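Local coordinates for methionine-R-sulfoxide reductase (PDB 3MMH), which reduces the R-sulfoxide of free methionine back to methionine, using a GAF-type domain whose pocket holds the substrate, at residues G48-G53 / Q70-C75; Y55-R60 / G125-V130; L112-I117 / E136-F141. All blocks are in the same frame, centred on the assembly; numbering follows the deposited sequence. Where two conformers were deposited one is given.

Interaction 1 (G48-G53 / Q70-C75); sequences GWFWVG and QGPLAC. With SME (methionine sulfoxide), chain C.
Trp-51 carries this contact, and its indole can be followed outward from CB, which lies 4.1 Å from Gln-70 O. CG stands anti to the backbone N (chi1 -161°), which swings the ring along the 70-75 loop. CD1 then packs on Pro-72 CD, and NE1 meets Pro-72 O at the ring edge, in plane, at 2.9 Å; with an N-H...O angle of 129° this hydrogen bond is weak. Farther out, CZ2 touches Ala-74 CB at 3.6 Å. The two faces carry different partners: Gln-70 O lies over one, toward the rim, while methyl CE of the bound methionine sulfoxide sits over the centre of the other, 3.4 Å above the plane. Trp-51 is thus a wall of the substrate pocket, built where strand 51-58 pairs antiparallel with the end of strand 63-70 in the GAF-domain sheet. Val-52 and Gln-70 form a hydrogen-bonded pair there, and a classic beta bulge sets Phe-50 and Trp-51 together against Asp-134 of the neighbouring strand. The Phe-50 ring takes Pro-72 CD over one face in a CH-pi contact, while its CZ touches Pro-72 CG at 3.5 Å.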
loop_
_atom_site.group_PDB
_atom_site.type_symbol
_atom_site.label_atom_id
_atom_site.label_comp_id
_atom_site.label_asym_id
_atom_site.label_seq_id
_atom_site.Cartn_x
_atom_site.Cartn_y
_atom_site.Cartn_z
ATOM N N GLY A 48 5.716 12.289 -5.806
ATOM C CA GLY A 48 4.480 12.954 -5.484
ATOM C C GLY A 48 3.374 12.721 -6.456
ATOM O O GLY A 48 2.370 13.473 -6.463
ATOM N N TRP A 49 3.417 11.678 -7.279
ATOM C CA TRP A 49 2.375 11.381 -8.211
ATOM C C TRP A 49 1.085 11.185 -7.467
ATOM O O TRP A 49 1.028 10.727 -6.352
ATOM C CB TRP A 49 2.715 10.112 -9.014
ATOM C CG TRP A 49 3.926 10.215 -9.877
ATOM C CD1 TRP A 49 4.292 11.280 -10.652
ATOM C CD2 TRP A 49 4.948 9.254 -10.014
ATOM N NE1 TRP A 49 5.463 11.026 -11.317
ATOM C CE2 TRP A 49 5.872 9.778 -10.965
ATOM C CE3 TRP A 49 5.191 8.002 -9.511
ATOM C CZ2 TRP A 49 6.999 9.052 -11.377
ATOM C CZ3 TRP A 49 6.311 7.305 -9.937
ATOM C CH2 TRP A 49 7.225 7.817 -10.863
ATOM N N PHE A 50 -0.021 11.450 -8.149
ATOM C CA PHE A 50 -1.371 11.259 -7.617
ATOM C C PHE A 50 -1.622 9.808 -7.158
ATOM O O PHE A 50 -2.240 9.604 -6.085
ATOM C CB PHE A 50 -2.379 11.608 -8.727
ATOM C CG PHE A 50 -3.806 11.479 -8.348
ATOM C CD1 PHE A 50 -4.396 12.321 -7.398
ATOM C CD2 PHE A 50 -4.592 10.532 -8.978
ATOM C CE1 PHE A 50 -5.733 12.172 -7.022
ATOM C CE2 PHE A 50 -5.931 10.395 -8.623
ATOM C CZ PHE A 50 -6.474 11.290 -7.753
ATOM N N TRP A 51 -1.176 8.829 -7.905
ATOM C CA TRP A 51 -1.349 7.461 -7.582
ATOM C C TRP A 51 -0.169 6.709 -8.068
ATOM O O TRP A 51 0.296 6.905 -9.201
ATOM C CB TRP A 51 -2.652 6.932 -8.244
ATOM C CG TRP A 51 -3.254 5.677 -7.697
ATOM C CD1 TRP A 51 -4.288 5.639 -6.788
ATOM C CD2 TRP A 51 -2.882 4.307 -7.950
ATOM N NE1 TRP A 51 -4.580 4.348 -6.523
ATOM C CE2 TRP A 51 -3.751 3.499 -7.212
ATOM C CE3 TRP A 51 -1.951 3.679 -8.783
ATOM C CZ2 TRP A 51 -3.712 2.118 -7.230
ATOM C CZ3 TRP A 51 -1.869 2.324 -8.808
ATOM C CH2 TRP A 51 -2.736 1.537 -8.031
ATOM N N VAL A 52 0.336 5.759 -7.289
ATOM C CA VAL A 52 1.405 4.890 -7.752
ATOM C C VAL A 52 1.327 3.542 -7.020
ATOM O O VAL A 52 1.204 3.532 -5.791
ATOM C CB VAL A 52 2.823 5.495 -7.661
ATOM C CG1 VAL A 52 3.151 5.981 -6.256
ATOM C CG2 VAL A 52 3.879 4.577 -8.228
ATOM N N GLY A 53 1.420 2.452 -7.737
ATOM C CA GLY A 53 1.290 1.161 -7.124
ATOM C C GLY A 53 1.252 0.042 -8.079
ATOM O O GLY A 53 1.713 0.190 -9.250
ATOM N N GLN A 70 -0.082 3.739 -3.247
ATOM C CA GLN A 70 -0.336 4.991 -2.571
ATOM C C GLN A 70 -1.167 5.877 -3.457
ATOM O O GLN A 70 -1.024 5.884 -4.677
ATOM C CB GLN A 70 0.973 5.644 -2.127
ATOM C CG GLN A 70 1.793 4.768 -1.235
ATOM C CD GLN A 70 2.351 5.190 0.024
ATOM O OE1 GLN A 70 3.051 4.422 0.730
ATOM N NE2 GLN A 70 2.106 6.401 0.363
ATOM N N GLY A 71 -2.039 6.658 -2.821
ATOM C CA GLY A 71 -3.006 7.473 -3.502
ATOM C C GLY A 71 -4.441 7.041 -3.158
ATOM O O GLY A 71 -4.637 6.172 -2.274
ATOM N N PRO A 72 -5.467 7.615 -3.780
ATOM C CA PRO A 72 -6.856 7.304 -3.445
ATOM C C PRO A 72 -7.262 5.877 -3.822
ATOM O O PRO A 72 -6.648 5.248 -4.682
ATOM C CB PRO A 72 -7.647 8.378 -4.196
ATOM C CG PRO A 72 -6.751 8.708 -5.360
ATOM C CD PRO A 72 -5.362 8.682 -4.787
ATOM N N LEU A 73 -8.485 5.527 -3.441
ATOM C CA LEU A 73 -8.832 4.039 -3.469
ATOM C C LEU A 73 -9.001 3.871 -4.964
ATOM O O LEU A 73 -9.217 4.790 -5.758
ATOM C CB LEU A 73 -10.131 3.761 -2.713
ATOM C CG LEU A 73 -11.377 4.450 -3.269
ATOM C CD1 LEU A 73 -12.015 3.600 -4.357
ATOM C CD2 LEU A 73 -12.374 4.749 -2.160
ATOM N N ALA A 74 -8.895 2.610 -5.340
ATOM C CA ALA A 74 -8.828 2.177 -6.711
ATOM C C ALA A 74 -9.655 0.968 -6.975
ATOM O O ALA A 74 -10.086 0.243 -6.068
ATOM C CB ALA A 74 -7.333 1.861 -7.141
ATOM N N CYS A 75 -9.926 0.708 -8.236
ATOM C CA CYS A 75 -10.544 -0.538 -8.740
ATOM C C CYS A 75 -9.776 -1.714 -8.282
ATOM O O CYS A 75 -8.550 -1.702 -8.407
ATOM C CB CYS A 75 -10.583 -0.603 -10.283
ATOM S SG CYS A 75 -11.299 0.880 -11.126
HETATM N N SME C . -6.134 3.725 -15.277
HETATM C CA SME C . -5.901 2.266 -15.162
HETATM C CB SME C . -6.669 1.624 -13.988
HETATM C CG SME C . -5.964 1.681 -12.622
HETATM S S SME C . -6.128 3.233 -11.838
HETATM O OE SME C . -5.971 4.463 -12.591
HETATM C CE SME C . -5.155 2.961 -10.416
HETATM C C SME C . -6.192 1.585 -16.471
HETATM O O SME C . -5.948 0.373 -16.553
HETATM O OXT SME C . -6.644 2.283 -17.458
#

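Interaction 2 (Y55-R60 / G125-V130); sequences YLVDTR and GRCIGV. With SME (methionine sulfoxide), chain C.
Tyr-55 and Val-130 form an antiparallel hydrogen-bonded pair, and the first shell of this contact is mostly backbone. Val-130 N gives its hydrogen to Tyr-55 O at 2.8 Å, and Tyr-55 N returns a bond to Val-130 O at 3.1 Å. Beside them Leu-56 and Gly-129 make a non-hydrogen-bonded pair whose CA atoms are only 3.9 Å apart. Gly-129, with no side chain, lets its CA come 3.1 Å from Tyr-55 O. The next bond, Val-57 N to Ile-128 O at 2.9 Å, is straight at the hydrogen (172°), yet the donor stands 53° out of the carbonyl plane, in keeping with axes that diverge from strict antiparallel (140°).

Side chains fill in around this ladder. Val-57 CG2, set anti to its own carbonyl carbon, reaches Cys-127 O at 3.5 Å and lies more loosely against Cys-127 SG. Tyr-55 CB rests on Val-130 CG2, while the phenol runs on to the substrate, its OH 3.6 Å from CG of methionine sulfoxide. Farther out, Trp-89 of helix 83-91 packs on Val-57 and Cys-127, and Trp-32 of helix 32-47 on Leu-56 and Ile-128, so the two central strands of the GAF sheet are flanked by helices. Tyr-55 OH is positioned by a hydrogen bond with Cys-75 O.

Ile-128 O is gripped twice, by Val-57 N and by a water that donates to it at 2.7 Å and also donates to Val-57 O. The water thus satisfies Val-57 O and adds a second donor to Ile-128 O where the strands part; the phenol, its polar partner being Cys-75 O, offers the ligand CG packing alone.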
loop_
_atom_site.group_PDB
_atom_site.type_symbol
_atom_site.label_atom_id
_atom_site.label_comp_id
_atom_site.label_asym_id
_atom_site.label_seq_id
_atom_site.Cartn_x
_atom_site.Cartn_y
_atom_site.Cartn_z
ATOM N N TYR A 55 -0.612 -3.786 -9.603
ATOM C CA TYR A 55 -1.597 -4.852 -9.739
ATOM C C TYR A 55 -0.869 -6.124 -10.080
ATOM O O TYR A 55 0.151 -6.080 -10.794
ATOM C CB TYR A 55 -2.615 -4.559 -10.859
ATOM C CG TYR A 55 -3.607 -3.485 -10.603
ATOM C CD1 TYR A 55 -4.941 -3.817 -10.306
ATOM C CD2 TYR A 55 -3.290 -2.107 -10.684
ATOM C CE1 TYR A 55 -5.859 -2.857 -10.044
ATOM C CE2 TYR A 55 -4.222 -1.125 -10.423
ATOM C CZ TYR A 55 -5.532 -1.494 -10.074
ATOM O OH TYR A 55 -6.457 -0.526 -9.786
ATOM N N LEU A 56 -1.369 -7.245 -9.637
ATOM C CA LEU A 56 -0.728 -8.560 -9.824
ATOM C C LEU A 56 -1.670 -9.494 -10.575
ATOM O O LEU A 56 -2.887 -9.472 -10.343
ATOM C CB LEU A 56 -0.280 -9.185 -8.490
ATOM C CG LEU A 56 0.793 -8.377 -7.759
ATOM C CD1 LEU A 56 1.023 -8.977 -6.358
ATOM C CD2 LEU A 56 2.081 -8.192 -8.568
ATOM N N VAL A 57 -1.130 -10.294 -11.469
ATOM C CA VAL A 57 -1.943 -11.209 -12.248
ATOM C C VAL A 57 -2.510 -12.337 -11.362
ATOM O O VAL A 57 -1.741 -12.997 -10.657
ATOM C CB VAL A 57 -1.126 -11.793 -13.432
ATOM C CG1 VAL A 57 -1.891 -12.937 -14.090
ATOM C CG2 VAL A 57 -0.760 -10.699 -14.415
ATOM N N ASP A 58 -3.802 -12.570 -11.488
ATOM C CA ASP A 58 -4.528 -13.688 -10.929
ATOM C C ASP A 58 -4.824 -14.643 -12.034
ATOM O O ASP A 58 -5.715 -14.394 -12.849
ATOM C CB ASP A 58 -5.830 -13.256 -10.276
ATOM C CG ASP A 58 -6.552 -14.383 -9.617
ATOM O OD1 ASP A 58 -6.010 -15.442 -9.352
ATOM O OD2 ASP A 58 -7.750 -14.198 -9.409
ATOM N N THR A 59 -4.077 -15.735 -12.110
ATOM C CA THR A 59 -4.316 -16.726 -13.147
ATOM C C THR A 59 -5.658 -17.461 -12.998
ATOM O O THR A 59 -6.232 -17.910 -14.020
ATOM C CB THR A 59 -3.148 -17.705 -13.175
ATOM O OG1 THR A 59 -2.968 -18.257 -11.862
ATOM C CG2 THR A 59 -1.815 -17.040 -13.574
ATOM N N ARG A 60 -6.304 -17.449 -11.851
ATOM C CA ARG A 60 -7.568 -18.168 -11.802
ATOM C C ARG A 60 -8.626 -17.396 -12.669
ATOM O O ARG A 60 -9.483 -18.000 -13.300
ATOM C CB ARG A 60 -8.028 -18.259 -10.390
ATOM C CG ARG A 60 -7.234 -19.190 -9.536
ATOM C CD ARG A 60 -7.704 -19.175 -8.061
ATOM N NE ARG A 60 -8.957 -19.914 -7.818
ATOM C CZ ARG A 60 -9.591 -19.941 -6.640
ATOM N NH1 ARG A 60 -9.090 -19.281 -5.609
ATOM N NH2 ARG A 60 -10.721 -20.603 -6.482
ATOM N N GLY A 125 8.884 -15.562 -18.412
ATOM C CA GLY A 125 8.423 -15.161 -19.731
ATOM C C GLY A 125 7.093 -14.437 -19.676
ATOM O O GLY A 125 6.762 -13.651 -20.564
ATOM N N ARG A 126 6.328 -14.708 -18.623
ATOM C CA ARG A 126 4.928 -14.308 -18.566
ATOM C C ARG A 126 4.765 -13.085 -17.671
ATOM O O ARG A 126 5.572 -12.851 -16.772
ATOM C CB ARG A 126 4.072 -15.458 -18.030
ATOM C CG ARG A 126 4.243 -16.762 -18.792
ATOM C CD ARG A 126 3.429 -17.883 -18.166
ATOM N NE ARG A 126 1.994 -17.661 -18.315
ATOM C CZ ARG A 126 1.061 -18.352 -17.664
ATOM N NH1 ARG A 126 1.421 -19.311 -16.820
ATOM N NH2 ARG A 126 -0.227 -18.088 -17.854
ATOM N N CYS A 127 3.715 -12.309 -17.918
ATOM C CA CYS A 127 3.391 -11.168 -17.070
ATOM C C CYS A 127 2.933 -11.637 -15.692
ATOM O O CYS A 127 2.045 -12.482 -15.578
ATOM C CB CYS A 127 2.298 -10.318 -17.720
ATOM S SG CYS A 127 1.972 -8.752 -16.878
ATOM N N ILE A 128 3.544 -11.083 -14.649
ATOM C CA ILE A 128 3.123 -11.346 -13.278
ATOM C C ILE A 128 2.373 -10.153 -12.687
ATOM O O ILE A 128 1.765 -10.288 -11.621
ATOM C CB ILE A 128 4.302 -11.719 -12.363
ATOM C CG1 ILE A 128 5.345 -10.632 -12.238
ATOM C CG2 ILE A 128 4.908 -13.129 -12.854
ATOM C CD1 ILE A 128 6.428 -10.872 -11.125
ATOM N N GLY A 129 2.377 -9.006 -13.334
ATOM C CA GLY A 129 1.746 -7.801 -12.785
ATOM C C GLY A 129 2.208 -6.569 -13.512
ATOM O O GLY A 129 2.964 -6.660 -14.485
ATOM N N VAL A 130 1.803 -5.418 -13.007
ATOM C CA VAL A 130 2.176 -4.140 -13.566
ATOM C C VAL A 130 2.436 -3.143 -12.447
ATOM O O VAL A 130 1.818 -3.213 -11.372
ATOM C CB VAL A 130 1.161 -3.571 -14.558
ATOM C CG1 VAL A 130 0.850 -4.535 -15.739
ATOM C CG2 VAL A 130 -0.163 -3.165 -13.849
HETATM N N SME C . -6.134 3.725 -15.277
HETATM C CA SME C . -5.901 2.266 -15.162
HETATM C CB SME C . -6.669 1.624 -13.988
HETATM C CG SME C . -5.964 1.681 -12.622
HETATM S S SME C . -6.128 3.233 -11.838
HETATM O OE SME C . -5.971 4.463 -12.591
HETATM C CE SME C . -5.155 2.961 -10.416
HETATM C C SME C . -6.192 1.585 -16.471
HETATM O O SME C . -5.948 0.373 -16.553
HETATM O OXT SME C . -6.644 2.283 -17.458
HETATM O O HOH W 1 1.159 -12.494 -10.144
#

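Interaction 3 (L112-I117 / E136-F141); sequences LSRSEI and EHLAQF. With SME (methionine sulfoxide), chain C; ACT (acetate ion), chain M.
Ser-115, Ile-117 and Phe-141 form the tight, buried half of this contact. Ser-115 OG, placed between its backbone N and carbonyl carbon (chi1 64°), donates to His-137 O at 2.7 Å, the donor tilted 17° from the carbonyl plane. The same hydroxyl accepts from Gln-140 N at 3.2 Å, so one buried oxygen clamps both limbs of the turn through Leu-138 and Ala-139. Next to it Phe-141 lies inward: Ile-117 CG2 sits over one ring face, 3.5 Å above the plane and toward the rim, and Gln-140 CB occupies the opposite face. The backbone of Ser-115 meets the ring edge, with Ser-115 O 3.7 Å from Phe-141 CE2. Trp-49 also meets this ring.

The other half lies at the surface and is held less specifically. The guanidinium of Arg-114 lies flat over Leu-138, whose CD1 is 3.5 Å from NH2, while Arg-114 CD passes close to Glu-136 O. Leu-112 and Glu-136 run side by side, and a water joins Leu-112 O to Glu-136 OE1. Glu-136 N donates to an acetate, probably from the crystallisation liquor.

The CB of Glu-116 is directed away from the 136-141 loop. Its CG is anti to the backbone N and the chain beyond is extended, bringing OE1 within 2.9 Å of the amino N of methionine sulfoxide; the second bond, from that N to OE2, is weak. Asp-132 and Asp-134, also of the pocket, bring carboxylates close to Glu-116 OE2. A classic beta bulge sets Arg-114 and Ser-115 against Ser-135 where strand 115-123 begins, and Glu-116 on that strand lines the amino-acid end of the pocket in this GAF domain.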
loop_
_atom_site.group_PDB
_atom_site.type_symbol
_atom_site.label_atom_id
_atom_site.label_comp_id
_atom_site.label_asym_id
_atom_site.label_seq_id
_atom_site.Cartn_x
_atom_site.Cartn_y
_atom_site.Cartn_z
ATOM N N LEU A 112 -10.045 12.024 -11.416
ATOM C CA LEU A 112 -9.080 13.155 -11.349
ATOM C C LEU A 112 -7.776 12.901 -12.166
ATOM O O LEU A 112 -7.048 13.839 -12.444
ATOM C CB LEU A 112 -8.696 13.453 -9.930
ATOM C CG LEU A 112 -9.841 13.806 -8.991
ATOM C CD1 LEU A 112 -9.237 14.040 -7.611
ATOM C CD2 LEU A 112 -10.463 15.102 -9.504
ATOM N N SER A 113 -7.470 11.635 -12.500
ATOM C CA SER A 113 -6.233 11.394 -13.230
ATOM C C SER A 113 -6.349 11.825 -14.701
ATOM O O SER A 113 -7.366 11.617 -15.376
ATOM C CB SER A 113 -5.778 9.956 -13.071
ATOM O OG SER A 113 -6.820 9.141 -13.490
ATOM N N ARG A 114 -5.278 12.434 -15.174
ATOM C CA ARG A 114 -5.115 12.940 -16.529
ATOM C C ARG A 114 -4.020 12.301 -17.370
ATOM O O ARG A 114 -4.097 12.353 -18.613
ATOM C CB ARG A 114 -4.976 14.466 -16.536
ATOM C CG ARG A 114 -6.208 15.187 -15.878
ATOM C CD ARG A 114 -6.298 16.654 -16.146
ATOM N NE ARG A 114 -6.649 16.837 -17.566
ATOM C CZ ARG A 114 -6.658 18.036 -18.156
ATOM N NH1 ARG A 114 -6.277 19.105 -17.482
ATOM N NH2 ARG A 114 -6.985 18.102 -19.418
ATOM N N SER A 115 -3.021 11.707 -16.760
ATOM C CA SER A 115 -1.983 11.031 -17.507
ATOM C C SER A 115 -1.512 9.823 -16.720
ATOM O O SER A 115 -1.794 9.743 -15.516
ATOM C CB SER A 115 -0.823 11.966 -17.855
ATOM O OG SER A 115 -0.125 12.449 -16.723
ATOM N N GLU A 116 -0.882 8.856 -17.346
ATOM C CA GLU A 116 -0.579 7.570 -16.740
ATOM C C GLU A 116 0.600 6.902 -17.431
ATOM O O GLU A 116 0.857 7.123 -18.640
ATOM C CB GLU A 116 -1.825 6.687 -16.882
ATOM C CG GLU A 116 -1.789 5.302 -16.304
ATOM C CD GLU A 116 -3.079 4.595 -16.246
ATOM O OE1 GLU A 116 -4.069 5.006 -16.819
ATOM O OE2 GLU A 116 -3.158 3.470 -15.642
ATOM N N ILE A 117 1.252 6.021 -16.718
ATOM C CA ILE A 117 2.235 5.078 -17.305
ATOM C C ILE A 117 2.041 3.710 -16.636
ATOM O O ILE A 117 1.801 3.663 -15.428
ATOM C CB ILE A 117 3.674 5.540 -17.110
ATOM C CG1 ILE A 117 4.651 4.630 -17.843
ATOM C CG2 ILE A 117 4.038 5.752 -15.664
ATOM C CD1 ILE A 117 6.097 5.197 -17.945
ATOM N N GLU A 136 -2.568 13.864 -11.880
ATOM C CA GLU A 136 -3.581 14.873 -12.206
ATOM C C GLU A 136 -3.149 15.855 -13.267
ATOM O O GLU A 136 -4.000 16.618 -13.739
ATOM C CB GLU A 136 -3.948 15.662 -10.946
ATOM C CG GLU A 136 -4.679 14.845 -9.963
ATOM C CD GLU A 136 -5.314 15.728 -8.866
ATOM O OE1 GLU A 136 -6.408 16.232 -9.070
ATOM O OE2 GLU A 136 -4.694 15.816 -7.774
ATOM N N HIS A 137 -1.869 15.882 -13.661
ATOM C CA HIS A 137 -1.336 16.810 -14.692
ATOM C C HIS A 137 -1.349 16.064 -16.027
ATOM O O HIS A 137 -1.190 14.825 -16.031
ATOM C CB HIS A 137 0.107 17.236 -14.350
ATOM C CG HIS A 137 0.240 17.767 -12.974
ATOM N ND1 HIS A 137 -0.682 18.620 -12.412
ATOM C CD2 HIS A 137 1.156 17.512 -12.016
ATOM C CE1 HIS A 137 -0.309 18.912 -11.173
ATOM N NE2 HIS A 137 0.783 18.222 -10.899
ATOM N N LEU A 138 -1.532 16.766 -17.144
ATOM C CA LEU A 138 -1.322 16.184 -18.469
ATOM C C LEU A 138 0.167 15.904 -18.668
ATOM O O LEU A 138 0.992 16.648 -18.234
ATOM C CB LEU A 138 -1.797 17.142 -19.545
ATOM C CG LEU A 138 -3.277 17.251 -19.720
ATOM C CD1 LEU A 138 -3.649 18.497 -20.505
ATOM C CD2 LEU A 138 -3.885 16.029 -20.346
ATOM N N ALA A 139 0.482 14.835 -19.417
ATOM C CA ALA A 139 1.853 14.546 -19.873
ATOM C C ALA A 139 2.831 14.582 -18.731
ATOM O O ALA A 139 3.995 14.977 -18.940
ATOM C CB ALA A 139 2.321 15.632 -20.982
ATOM N N GLN A 140 2.485 13.999 -17.581
ATOM C CA GLN A 140 3.445 13.926 -16.497
ATOM C C GLN A 140 4.501 12.856 -16.766
ATOM O O GLN A 140 5.578 12.905 -16.165
ATOM C CB GLN A 140 2.713 13.670 -15.178
ATOM C CG GLN A 140 3.641 13.933 -13.997
ATOM C CD GLN A 140 4.088 15.385 -13.889
ATOM O OE1 GLN A 140 3.281 16.273 -14.172
ATOM N NE2 GLN A 140 5.356 15.644 -13.541
ATOM N N PHE A 141 4.189 11.884 -17.594
ATOM C CA PHE A 141 5.044 10.743 -17.821
ATOM C C PHE A 141 5.551 10.727 -19.262
ATOM O O PHE A 141 4.789 10.962 -20.204
ATOM C CB PHE A 141 4.349 9.403 -17.527
ATOM C CG PHE A 141 3.709 9.402 -16.165
ATOM C CD1 PHE A 141 4.473 9.195 -15.047
ATOM C CD2 PHE A 141 2.353 9.654 -16.001
ATOM C CE1 PHE A 141 3.863 9.221 -13.797
ATOM C CE2 PHE A 141 1.784 9.690 -14.756
ATOM C CZ PHE A 141 2.536 9.459 -13.639
HETATM N N SME C . -6.134 3.725 -15.277
HETATM C CA SME C . -5.901 2.266 -15.162
HETATM C CB SME C . -6.669 1.624 -13.988
HETATM C CG SME C . -5.964 1.681 -12.622
HETATM S S SME C . -6.128 3.233 -11.838
HETATM O OE SME C . -5.971 4.463 -12.591
HETATM C CE SME C . -5.155 2.961 -10.416
HETATM C C SME C . -6.192 1.585 -16.471
HETATM O O SME C . -5.948 0.373 -16.553
HETATM O OXT SME C . -6.644 2.283 -17.458
HETATM C C ACT M . 0.297 14.595 -9.529
HETATM O O ACT M . -0.964 14.633 -9.661
HETATM O OXT ACT M . 1.081 13.997 -10.321
HETATM C CH3 ACT M . 0.843 15.453 -8.417
HETATM O O HOH W 2 -7.240 16.517 -11.909
#

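How the interactions relate
From the N terminus, residues 48-53 lead out of helix 32-47 into strand 51-58, and interaction 1 closes the short loop back from 70-75. Interaction 2 begins on the same strand, at 55-60, before that loop has closed, and its partner 125-130 comes much later, so interactions 1 and 2 cross. Interaction 3 opens at 112-117 but closes at 136-141, beyond 125-130; it too crosses interaction 2. Interactions 1 and 3 are in series, yet Phe-50 packs on Leu-112 and Glu-136. Interactions 1 and 2 join strands 63-70, 51-58 and 126-135 side by side, and interaction 3 fastens the loop after strand 126-135 to the start of strand 115-123, the next strand of the same sheet. All three reach the methionine sulfoxide.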